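Local coordinates for protein amidohydrolase (Xanthomonas campestris pv. campestris, PDB 4DZH) that probably catalyses the metal-dependent hydrolytic deamination of adenosine-type substrates such as 5'-methylthioadenosine, and carries bound zinc, at residues A[174-177]-A[178-182]; A[183-186]-A[187-191]; A[364-367]-A[368-372]; A[413-417]-A[418-422]. One frame throughout, in Å; residues are numbered along the deposited sequence. Where two conformers were deposited one is given.

Contact 1: residues A[174-177]-A[178-182]; sequences DDEY and FARAG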
loop_
_atom_site.group_PDB
_atom_site.type_symbol
_atom_site.label_atom_id
_atom_site.label_comp_id
_atom_site.label_asym_id
_atom_site.label_seq_id
_atom_site.Cartn_x
_atom_site.Cartn_y
_atom_site.Cartn_z
ATOM N N ASP A 174 -0.831 33.994 22.140
ATOM C CA ASP A 174 0.169 33.112 22.763
ATOM C C ASP A 174 -0.328 32.641 24.126
ATOM O O ASP A 174 -0.317 31.451 24.406
ATOM C CB ASP A 174 1.546 33.791 22.922
ATOM C CG ASP A 174 2.182 34.194 21.593
ATOM O OD1 ASP A 174 1.884 33.550 20.556
ATOM O OD2 ASP A 174 2.998 35.165 21.598
ATOM N N ASP A 175 -0.758 33.579 24.985
ATOM C CA ASP A 175 -1.230 33.214 26.315
ATOM C C ASP A 175 -2.349 32.196 26.262
ATOM O O ASP A 175 -2.374 31.281 27.088
ATOM C CB ASP A 175 -1.638 34.453 27.113
ATOM C CG ASP A 175 -0.444 35.254 27.560
ATOM O OD1 ASP A 175 0.685 34.771 27.343
ATOM O OD2 ASP A 175 -0.616 36.352 28.150
ATOM N N GLU A 176 -3.269 32.345 25.300
ATOM C CA GLU A 176 -4.381 31.409 25.213
ATOM C C GLU A 176 -3.884 30.024 24.777
ATOM O O GLU A 176 -4.328 29.039 25.344
ATOM C CB GLU A 176 -5.514 31.912 24.323
ATOM C CG GLU A 176 -6.807 31.102 24.417
ATOM C CD GLU A 176 -7.931 31.711 23.610
ATOM O OE1 GLU A 176 -7.751 32.861 23.125
ATOM O OE2 GLU A 176 -8.986 31.039 23.453
ATOM N N TYR A 177 -2.951 29.946 23.832
ATOM C CA TYR A 177 -2.479 28.629 23.404
ATOM C C TYR A 177 -1.832 27.916 24.587
ATOM O O TYR A 177 -2.064 26.719 24.823
ATOM C CB TYR A 177 -1.461 28.729 22.246
ATOM C CG TYR A 177 -2.108 28.898 20.863
ATOM C CD1 TYR A 177 -2.702 27.819 20.200
ATOM C CD2 TYR A 177 -2.085 30.148 20.204
ATOM C CE1 TYR A 177 -3.303 27.987 18.944
ATOM C CE2 TYR A 177 -2.666 30.309 18.940
ATOM C CZ TYR A 177 -3.262 29.234 18.313
ATOM O OH TYR A 177 -3.846 29.370 17.057
ATOM N N PHE A 178 -1.017 28.637 25.338
ATOM C CA PHE A 178 -0.370 28.009 26.477
ATOM C C PHE A 178 -1.351 27.728 27.638
ATOM O O PHE A 178 -1.165 26.741 28.344
ATOM C CB PHE A 178 0.870 28.803 26.919
ATOM C CG PHE A 178 2.050 28.645 25.968
ATOM C CD1 PHE A 178 2.878 27.528 26.043
ATOM C CD2 PHE A 178 2.316 29.612 24.992
ATOM C CE1 PHE A 178 3.958 27.375 25.171
ATOM C CE2 PHE A 178 3.418 29.485 24.119
ATOM C CZ PHE A 178 4.242 28.379 24.211
ATOM N N ALA A 179 -2.397 28.549 27.801
ATOM C CA ALA A 179 -3.392 28.316 28.869
ATOM C C ALA A 179 -4.129 27.013 28.545
ATOM O O ALA A 179 -4.250 26.139 29.412
ATOM C CB ALA A 179 -4.371 29.471 28.957
ATOM N N ARG A 180 -4.605 26.880 27.302
ATOM C CA ARG A 180 -5.163 25.583 26.863
ATOM C C ARG A 180 -4.219 24.393 27.074
ATOM O O ARG A 180 -4.683 23.317 27.505
ATOM C CB ARG A 180 -5.612 25.571 25.396
ATOM C CG ARG A 180 -6.465 26.727 24.941
ATOM C CD ARG A 180 -7.887 26.590 25.327
ATOM N NE ARG A 180 -8.722 26.973 24.200
ATOM C CZ ARG A 180 -9.994 26.605 24.055
ATOM N NH1 ARG A 180 -10.577 25.854 24.992
ATOM N NH2 ARG A 180 -10.685 26.995 22.975
ATOM N N ALA A 181 -2.941 24.534 26.700
ATOM C CA ALA A 181 -1.991 23.440 26.902
ATOM C C ALA A 181 -1.929 23.056 28.373
ATOM O O ALA A 181 -2.017 21.869 28.731
ATOM C CB ALA A 181 -0.614 23.797 26.372
ATOM N N GLY A 182 -1.830 24.064 29.242
ATOM C CA GLY A 182 -1.758 23.785 30.663
ATOM C C GLY A 182 -3.018 23.121 31.174
ATOM O O GLY A 182 -2.956 22.215 32.014
#
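F178 and A181 on one side and D174 and Y177 on the other are joined by backbone N-H to C=O bonds four residues apart, which continue through E176 and R180 as the opening turns of helix 174-188. The bond from F178 N to D174 O measures 3.0 Å and that from R180 N to E176 O 2.9 Å, both nearly straight; A179 N meets D175 O at 2.8 Å with a more bent N-H, 143°. F178 sets the edge of its ring against the first turn, CD2 coming within 3.3 Å of D174 O near the ring plane. With CG beside its own N (chi1 -74°), the ring lies alongside D174 O and meets N210, R213, V214 and L217 on helix 208-221. The Y177 side chain leads away from 178-182 onto I163 and I164, and its OH is hydrogen-bonded to F166 O and T168 OG1. On the outer side E176 and R180 run alongside each other in the same direction, their flat ends 32° apart. E176 OE2 stays 4.1 Å from R180 NE and well out of the guanidinium plane, so no N-H points at it. The stronger polar partners lie outside: E176 OE1 accepts from S172 N, R180 NH2 donates to W170 O, and the guanidinium makes a cation-pi contact with W170. The aliphatic start of R180 is closer in, with CG 3.2 Å from E176 O. The i to i+4 charge pair therefore probably contributes only a diffuse attraction, while directed polar bonds tie both side chains to residues of the preceding loop.

Contact 2: residues A[183-186]-A[187-191]; sequences ELHD and QWRDD. With ZN (zinc ion), chain H.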
loop_
_atom_site.group_PDB
_atom_site.type_symbol
_atom_site.label_atom_id
_atom_site.label_comp_id
_atom_site.label_asym_id
_atom_site.label_seq_id
_atom_site.Cartn_x
_atom_site.Cartn_y
_atom_site.Cartn_z
ATOM N N GLU A 183 -4.168 23.546 30.660
ATOM C CA GLU A 183 -5.430 22.937 31.083
ATOM C C GLU A 183 -5.484 21.467 30.645
ATOM O O GLU A 183 -5.952 20.601 31.386
ATOM C CB GLU A 183 -6.631 23.698 30.520
ATOM C CG GLU A 183 -6.847 25.087 31.156
ATOM C CD GLU A 183 -7.863 25.949 30.399
ATOM O OE1 GLU A 183 -8.760 25.391 29.722
ATOM O OE2 GLU A 183 -7.757 27.199 30.480
ATOM N N LEU A 184 -4.960 21.183 29.457
ATOM C CA LEU A 184 -4.995 19.831 28.931
ATOM C C LEU A 184 -4.141 18.935 29.803
ATOM O O LEU A 184 -4.557 17.842 30.182
ATOM C CB LEU A 184 -4.484 19.804 27.484
ATOM C CG LEU A 184 -4.568 18.434 26.803
ATOM C CD1 LEU A 184 -6.013 18.029 26.454
ATOM C CD2 LEU A 184 -3.639 18.387 25.562
ATOM N N HIS A 185 -2.936 19.384 30.112
ATOM C CA HIS A 185 -2.052 18.608 30.969
ATOM C C HIS A 185 -2.646 18.326 32.359
ATOM O O HIS A 185 -2.595 17.190 32.829
ATOM C CB HIS A 185 -0.687 19.307 31.089
ATOM C CG HIS A 185 0.168 18.749 32.184
ATOM N ND1 HIS A 185 0.079 19.185 33.490
ATOM C CD2 HIS A 185 1.097 17.760 32.178
ATOM C CE1 HIS A 185 0.926 18.498 34.240
ATOM N NE2 HIS A 185 1.548 17.622 33.471
ATOM N N ASP A 186 -3.215 19.345 32.999
ATOM C CA ASP A 186 -3.808 19.197 34.342
ATOM C C ASP A 186 -5.001 18.215 34.320
ATOM O O ASP A 186 -5.149 17.402 35.223
ATOM C CB ASP A 186 -4.233 20.568 34.883
ATOM C CG ASP A 186 -3.037 21.518 35.082
ATOM O OD1 ASP A 186 -1.867 21.051 34.991
ATOM O OD2 ASP A 186 -3.251 22.733 35.338
ATOM N N GLN A 187 -5.839 18.275 33.282
ATOM C CA GLN A 187 -7.024 17.407 33.177
ATOM C C GLN A 187 -6.626 15.934 33.078
ATOM O O GLN A 187 -7.338 15.036 33.574
ATOM C CB GLN A 187 -7.835 17.784 31.923
ATOM C CG GLN A 187 -9.242 17.190 31.859
ATOM C CD GLN A 187 -10.169 17.815 32.904
ATOM O OE1 GLN A 187 -9.826 18.824 33.530
ATOM N NE2 GLN A 187 -11.346 17.229 33.083
ATOM N N TRP A 188 -5.497 15.685 32.415
ATOM C CA TRP A 188 -5.126 14.312 32.051
ATOM C C TRP A 188 -3.896 13.788 32.786
ATOM O O TRP A 188 -3.387 12.726 32.436
ATOM C CB TRP A 188 -4.975 14.167 30.506
ATOM C CG TRP A 188 -6.306 14.435 29.827
ATOM C CD1 TRP A 188 -6.712 15.599 29.229
ATOM C CD2 TRP A 188 -7.437 13.577 29.828
ATOM N NE1 TRP A 188 -8.003 15.486 28.783
ATOM C CE2 TRP A 188 -8.479 14.251 29.148
ATOM C CE3 TRP A 188 -7.662 12.277 30.291
ATOM C CZ2 TRP A 188 -9.735 13.676 28.938
ATOM C CZ3 TRP A 188 -8.922 11.695 30.064
ATOM C CH2 TRP A 188 -9.936 12.406 29.400
ATOM N N ARG A 189 -3.440 14.489 33.833
ATOM C CA ARG A 189 -2.290 13.946 34.573
ATOM C C ARG A 189 -2.640 12.561 35.167
ATOM O O ARG A 189 -3.737 12.325 35.694
ATOM C CB ARG A 189 -1.763 14.916 35.642
ATOM C CG ARG A 189 -2.850 15.533 36.443
ATOM C CD ARG A 189 -2.311 16.307 37.645
ATOM N NE ARG A 189 -3.144 17.482 37.905
ATOM C CZ ARG A 189 -2.714 18.739 37.797
ATOM N NH1 ARG A 189 -1.450 18.981 37.440
ATOM N NH2 ARG A 189 -3.538 19.755 38.059
ATOM N N ASP A 190 -1.701 11.638 35.028
ATOM C CA ASP A 190 -1.840 10.292 35.561
ATOM C C ASP A 190 -3.011 9.487 35.013
ATOM O O ASP A 190 -3.450 8.523 35.651
ATOM C CB ASP A 190 -1.905 10.311 37.094
ATOM C CG ASP A 190 -0.722 11.030 37.711
ATOM O OD1 ASP A 190 0.431 10.772 37.287
ATOM O OD2 ASP A 190 -0.941 11.871 38.608
ATOM N N ASP A 191 -3.505 9.823 33.815
ATOM C CA ASP A 191 -4.533 8.971 33.233
ATOM C C ASP A 191 -3.841 7.788 32.565
ATOM O O ASP A 191 -2.782 7.962 31.953
ATOM C CB ASP A 191 -5.326 9.738 32.177
ATOM C CG ASP A 191 -6.539 8.969 31.697
ATOM O OD1 ASP A 191 -6.428 8.168 30.715
ATOM O OD2 ASP A 191 -7.620 9.143 32.311
HETATM ZN ZN ZN H . 3.023 16.459 34.261
HETATM O O HOH W 1 -8.043 21.519 33.301
HETATM O O HOH W 2 3.252 14.924 32.762
HETATM O O HOH W 3 1.952 14.820 35.047
HETATM O O HOH W 4 3.722 17.442 36.123
#
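H185 NE2 binds a zinc ion at 2.0 Å, and beside it D186 and R189 are joined by a salt bridge. Three waters and the backbone O of L221 complete the metal site. Behind the ring, H185 ND1 donates to D186 OD1 at 3.1 Å, the oxygen lying close to the imidazole plane and being met on its anti side. Together with the zinc bond at NE2, this bond fixes the ring's rotation, and it would tend to make NE2 a better electron donor to the metal. The same OD1 takes the salt bridge from R189 NH1, 3.2 Å away, with carboxylate and guanidinium 19° from coplanar. R189 reaches it by folding back over the helix: its CG sits between backbone N and carbonyl carbon, chi1 45°, and one guanidinium face lies over D186 CA. The imidazole and guanidinium planes stand 89° apart.

Farther out, L184 CD1 packs 3.8 Å from W188 CD1, and both side chains continue onto A147 of helix 143-152 and T196 of strand 194-200. A water bridges E183 O and Q187 OE1. A type II turn from W188 to D191 leads toward strand 194-200. H185 is thus a first-shell zinc ligand, D186 is second shell, and R189 in turn braces D186, on the helix of a beta-alpha-beta unit within the TIM-barrel fold of the amidohydrolases.

Contact 3: residues A[364-367]-A[368-372]; sequences LGFG and DRIGS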
loop_
_atom_site.group_PDB
_atom_site.type_symbol
_atom_site.label_atom_id
_atom_site.label_comp_id
_atom_site.label_asym_id
_atom_site.label_seq_id
_atom_site.Cartn_x
_atom_site.Cartn_y
_atom_site.Cartn_z
ATOM N N LEU A 364 6.539 8.027 22.029
ATOM C CA LEU A 364 5.449 8.715 22.710
ATOM C C LEU A 364 5.639 8.674 24.222
ATOM O O LEU A 364 4.846 9.244 24.959
ATOM C CB LEU A 364 4.087 8.084 22.350
ATOM C CG LEU A 364 3.422 8.504 21.026
ATOM C CD1 LEU A 364 4.373 8.377 19.837
ATOM C CD2 LEU A 364 2.180 7.636 20.787
ATOM N N GLY A 365 6.709 8.026 24.688
ATOM C CA GLY A 365 6.943 7.880 26.120
ATOM C C GLY A 365 6.140 6.769 26.785
ATOM O O GLY A 365 5.992 6.725 28.033
ATOM N N PHE A 366 5.640 5.850 25.963
ATOM C CA PHE A 366 4.816 4.735 26.421
ATOM C C PHE A 366 5.583 3.398 26.347
ATOM O O PHE A 366 4.986 2.303 26.487
ATOM C CB PHE A 366 3.562 4.616 25.530
ATOM C CG PHE A 366 2.607 5.785 25.595
ATOM C CD1 PHE A 366 2.583 6.677 26.646
ATOM C CD2 PHE A 366 1.680 5.960 24.550
ATOM C CE1 PHE A 366 1.666 7.726 26.665
ATOM C CE2 PHE A 366 0.760 6.995 24.582
ATOM C CZ PHE A 366 0.757 7.895 25.633
ATOM N N GLY A 367 6.893 3.478 26.122
ATOM C CA GLY A 367 7.718 2.301 25.910
ATOM C C GLY A 367 7.646 1.280 27.031
ATOM O O GLY A 367 7.824 0.074 26.812
ATOM N N ASP A 368 7.413 1.748 28.266
ATOM C CA ASP A 368 7.337 0.816 29.372
ATOM C C ASP A 368 5.979 0.153 29.510
ATOM O O ASP A 368 5.829 -0.839 30.238
ATOM C CB ASP A 368 7.714 1.526 30.682
ATOM C CG ASP A 368 9.173 1.935 30.725
ATOM O OD1 ASP A 368 9.992 1.310 30.014
ATOM O OD2 ASP A 368 9.501 2.857 31.501
ATOM N N ARG A 369 4.985 0.670 28.786
ATOM C CA ARG A 369 3.618 0.184 28.959
ATOM C C ARG A 369 3.039 -0.544 27.735
ATOM O O ARG A 369 2.165 -1.407 27.881
ATOM C CB ARG A 369 2.690 1.328 29.416
ATOM C CG ARG A 369 3.014 1.858 30.843
ATOM C CD ARG A 369 2.028 2.935 31.328
ATOM N NE ARG A 369 0.735 2.386 31.758
ATOM C CZ ARG A 369 -0.434 2.778 31.259
ATOM N NH1 ARG A 369 -0.469 3.707 30.313
ATOM N NH2 ARG A 369 -1.562 2.243 31.710
ATOM N N ILE A 370 3.514 -0.197 26.540
ATOM C CA ILE A 370 3.010 -0.847 25.308
ATOM C C ILE A 370 4.143 -1.174 24.332
ATOM O O ILE A 370 5.302 -0.819 24.550
ATOM C CB ILE A 370 1.937 0.008 24.554
ATOM C CG1 ILE A 370 2.571 1.267 23.978
ATOM C CG2 ILE A 370 0.766 0.401 25.473
ATOM C CD1 ILE A 370 1.585 2.172 23.209
ATOM N N GLY A 371 3.810 -1.822 23.217
ATOM C CA GLY A 371 4.776 -1.959 22.131
ATOM C C GLY A 371 5.414 -3.330 22.010
ATOM O O GLY A 371 6.102 -3.609 21.017
ATOM N N SER A 372 5.254 -4.163 23.050
ATOM C CA SER A 372 5.739 -5.532 22.988
ATOM C C SER A 372 4.859 -6.401 23.861
ATOM O O SER A 372 4.105 -5.877 24.688
ATOM C CB SER A 372 7.196 -5.599 23.453
ATOM O OG SER A 372 7.317 -4.997 24.739
HETATM O O HOH W 5 6.280 4.345 29.451
#
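F366 and I370 lie side by side at a tight chain reversal in which hydrogen bonding, apolar contact and water each have a part. The backbone bonds converge on one acceptor. F366 O takes I370 N at 2.9 Å, almost in line with the carbonyl, and R369 N at 2.8 Å from above the carbonyl plane, 51° out of it. Two donors on a single oxygen hold the turn closed.

The apolar contact involves the same two residues, F366 and I370. Their side chains point the same way, F366 CB 3.8 Å from I370 CG1, while I370 CD1 comes obliquely to ring atom CD2 of F366 at 4.0 Å. Chi1 of I370, 68°, places CG1 between N and C, which carries its ethyl arm back beside F366. Both residues then pack on R156 and on C135, from strands 156-163 and 133-139.

A water bridges the two segments: it donates to G365 O at 2.8 Å and accepts from D368 N at 3.1 Å. Outside the turn, K377 NZ gathers G367 O and I370 O.

G365 has positive phi, 80°, as the chain leaves helix 349-363, and two bonds run back into the last helical turn. This is a Schellman motif, followed here by a compact loop; L364, F366 and I370 pack on strands 69-80, 133-139 and 156-163 as the chain heads for strand 381-385.

Contact 4: residues A[413-417]-A[418-422]; sequences VWIAG and KPKLV
V413 and L421 form the close-packed end of this hairpin, their CB atoms 3.7 Å apart and their side chains crossing on the face that also carries I415. The paired backbones add V413 N to L421 O at 3.0 Å. V413 O accepts twice, from K420 N at 2.8 Å and from L421 N at 3.3 Å, because two residues of the second strand stand opposite one of the first. I415 belongs to the same packed side: its CG1 rests 3.7 Å from K420 CG, the two side chains meeting at about a right angle. Bends at chi2 and chi3 (-53° and -55°) lay K420 CG against I415 CG1 and lead NZ off to H153 O. L129 of helix 114-130 packs against V413, I415 and K420.

On the other face the buried W414 sets CD1 3.8 Å from P419 N, and its indole leans on L381 and C383 of the neighbouring strand 381-385. The looser side is at P419, K418 and the turn. K418 starts on the I415 face, its CB 3.5 Å from I415 O, and its end then leads away to solvent. The turn itself is closed by K418 N to I415 O, 3.0 Å, and I415 N to K418 O.

A416 and G417 both take positive phi, which gives the type I' turn of a two-residue beta hairpin. This turn joins strands 410-415 and 418-422 of the mixed sheet, and a classic bulge at V413, K420 and L421 shifts their register by one.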
loop_
_atom_site.group_PDB
_atom_site.type_symbol
_atom_site.label_atom_id
_atom_site.label_comp_id
_atom_site.label_asym_id
_atom_site.label_seq_id
_atom_site.Cartn_x
_atom_site.Cartn_y
_atom_site.Cartn_z
ATOM N N VAL A 413 -9.078 -6.829 18.080
ATOM C CA VAL A 413 -8.272 -5.777 18.692
ATOM C C VAL A 413 -8.694 -5.561 20.136
ATOM O O VAL A 413 -9.902 -5.422 20.452
ATOM C CB VAL A 413 -8.506 -4.467 17.939
ATOM C CG1 VAL A 413 -7.801 -3.313 18.671
ATOM C CG2 VAL A 413 -8.003 -4.613 16.520
ATOM N N TRP A 414 -7.702 -5.508 21.017
ATOM C CA TRP A 414 -7.921 -5.162 22.423
ATOM C C TRP A 414 -7.030 -3.989 22.783
ATOM O O TRP A 414 -5.882 -3.922 22.318
ATOM C CB TRP A 414 -7.516 -6.305 23.342
ATOM C CG TRP A 414 -8.288 -7.580 23.165
ATOM C CD1 TRP A 414 -9.352 -8.015 23.929
ATOM C CD2 TRP A 414 -8.039 -8.603 22.202
ATOM N NE1 TRP A 414 -9.774 -9.254 23.493
ATOM C CE2 TRP A 414 -8.977 -9.646 22.451
ATOM C CE3 TRP A 414 -7.103 -8.760 21.175
ATOM C CZ2 TRP A 414 -9.032 -10.796 21.665
ATOM C CZ3 TRP A 414 -7.161 -9.935 20.390
ATOM C CH2 TRP A 414 -8.112 -10.927 20.656
ATOM N N ILE A 415 -7.556 -3.101 23.632
ATOM C CA ILE A 415 -6.797 -1.966 24.190
ATOM C C ILE A 415 -6.978 -2.040 25.700
ATOM O O ILE A 415 -8.115 -1.992 26.221
ATOM C CB ILE A 415 -7.266 -0.587 23.670
ATOM C CG1 ILE A 415 -7.170 -0.552 22.139
ATOM C CG2 ILE A 415 -6.440 0.591 24.320
ATOM C CD1 ILE A 415 -7.487 0.848 21.528
ATOM N N ALA A 416 -5.852 -2.177 26.386
ATOM C CA ALA A 416 -5.875 -2.427 27.856
ATOM C C ALA A 416 -6.789 -3.629 28.183
ATOM O O ALA A 416 -7.542 -3.627 29.180
ATOM C CB ALA A 416 -6.309 -1.177 28.607
ATOM N N GLY A 417 -6.734 -4.641 27.314
ATOM C CA GLY A 417 -7.492 -5.856 27.494
ATOM C C GLY A 417 -8.983 -5.740 27.207
ATOM O O GLY A 417 -9.691 -6.735 27.358
ATOM N N LYS A 418 -9.479 -4.566 26.795
ATOM C CA LYS A 418 -10.908 -4.423 26.540
ATOM C C LYS A 418 -11.118 -4.666 25.047
ATOM O O LYS A 418 -10.391 -4.083 24.242
ATOM C CB LYS A 418 -11.404 -3.014 26.888
ATOM C CG LYS A 418 -11.189 -2.530 28.341
ATOM C CD LYS A 418 -11.734 -3.487 29.338
ATOM C CE LYS A 418 -11.622 -2.902 30.758
ATOM N NZ LYS A 418 -11.962 -3.920 31.813
ATOM N N PRO A 419 -12.075 -5.534 24.679
ATOM C CA PRO A 419 -12.328 -5.790 23.245
ATOM C C PRO A 419 -12.849 -4.559 22.540
ATOM O O PRO A 419 -13.843 -3.975 22.998
ATOM C CB PRO A 419 -13.444 -6.850 23.248
ATOM C CG PRO A 419 -13.499 -7.381 24.651
ATOM C CD PRO A 419 -12.941 -6.325 25.579
ATOM N N LYS A 420 -12.196 -4.180 21.429
ATOM C CA LYS A 420 -12.603 -3.026 20.639
ATOM C C LYS A 420 -13.127 -3.454 19.302
ATOM O O LYS A 420 -13.997 -2.778 18.730
ATOM C CB LYS A 420 -11.396 -2.121 20.354
ATOM C CG LYS A 420 -10.556 -1.849 21.597
ATOM C CD LYS A 420 -11.407 -1.335 22.677
ATOM C CE LYS A 420 -12.205 -0.125 22.281
ATOM N NZ LYS A 420 -13.011 0.345 23.449
ATOM N N LEU A 421 -12.550 -4.525 18.779
ATOM C CA LEU A 421 -12.949 -5.079 17.471
ATOM C C LEU A 421 -13.037 -6.547 17.745
ATOM O O LEU A 421 -12.072 -7.157 18.239
ATOM C CB LEU A 421 -11.886 -4.789 16.371
ATOM C CG LEU A 421 -12.343 -5.200 14.943
ATOM C CD1 LEU A 421 -13.263 -4.116 14.395
ATOM C CD2 LEU A 421 -11.137 -5.467 14.068
ATOM N N VAL A 422 -14.201 -7.132 17.429
ATOM C CA VAL A 422 -14.446 -8.550 17.666
ATOM C C VAL A 422 -14.972 -9.157 16.372
ATOM O O VAL A 422 -16.097 -8.821 15.971
ATOM C CB VAL A 422 -15.493 -8.717 18.764
ATOM C CG1 VAL A 422 -15.982 -10.184 18.844
ATOM C CG2 VAL A 422 -14.940 -8.212 20.145
#

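All four contacts are local and partly buried, yet they sample different settings. Contacts 1 and 2 share helix 174-188, in series with centres 14 Å apart: the first is the helix start, where polar ends turn to the preceding loop or to helix 208-221; the second lies toward its C-terminal part, where a charged cluster backs a zinc ligand. Contacts 3 and 4 hold no helix; each reverses the chain with a doubly used carbonyl, the latter in a hairpin. Buried Y177/F178, L184/H185, F366/I370 and V413/W414/I415/L421 contrast with exposed A179, Q187, D368 and K418. Contact 3 lies nearest the chain centre, about 12 Å from its own centre. Contact 4 lies away from the metal sites.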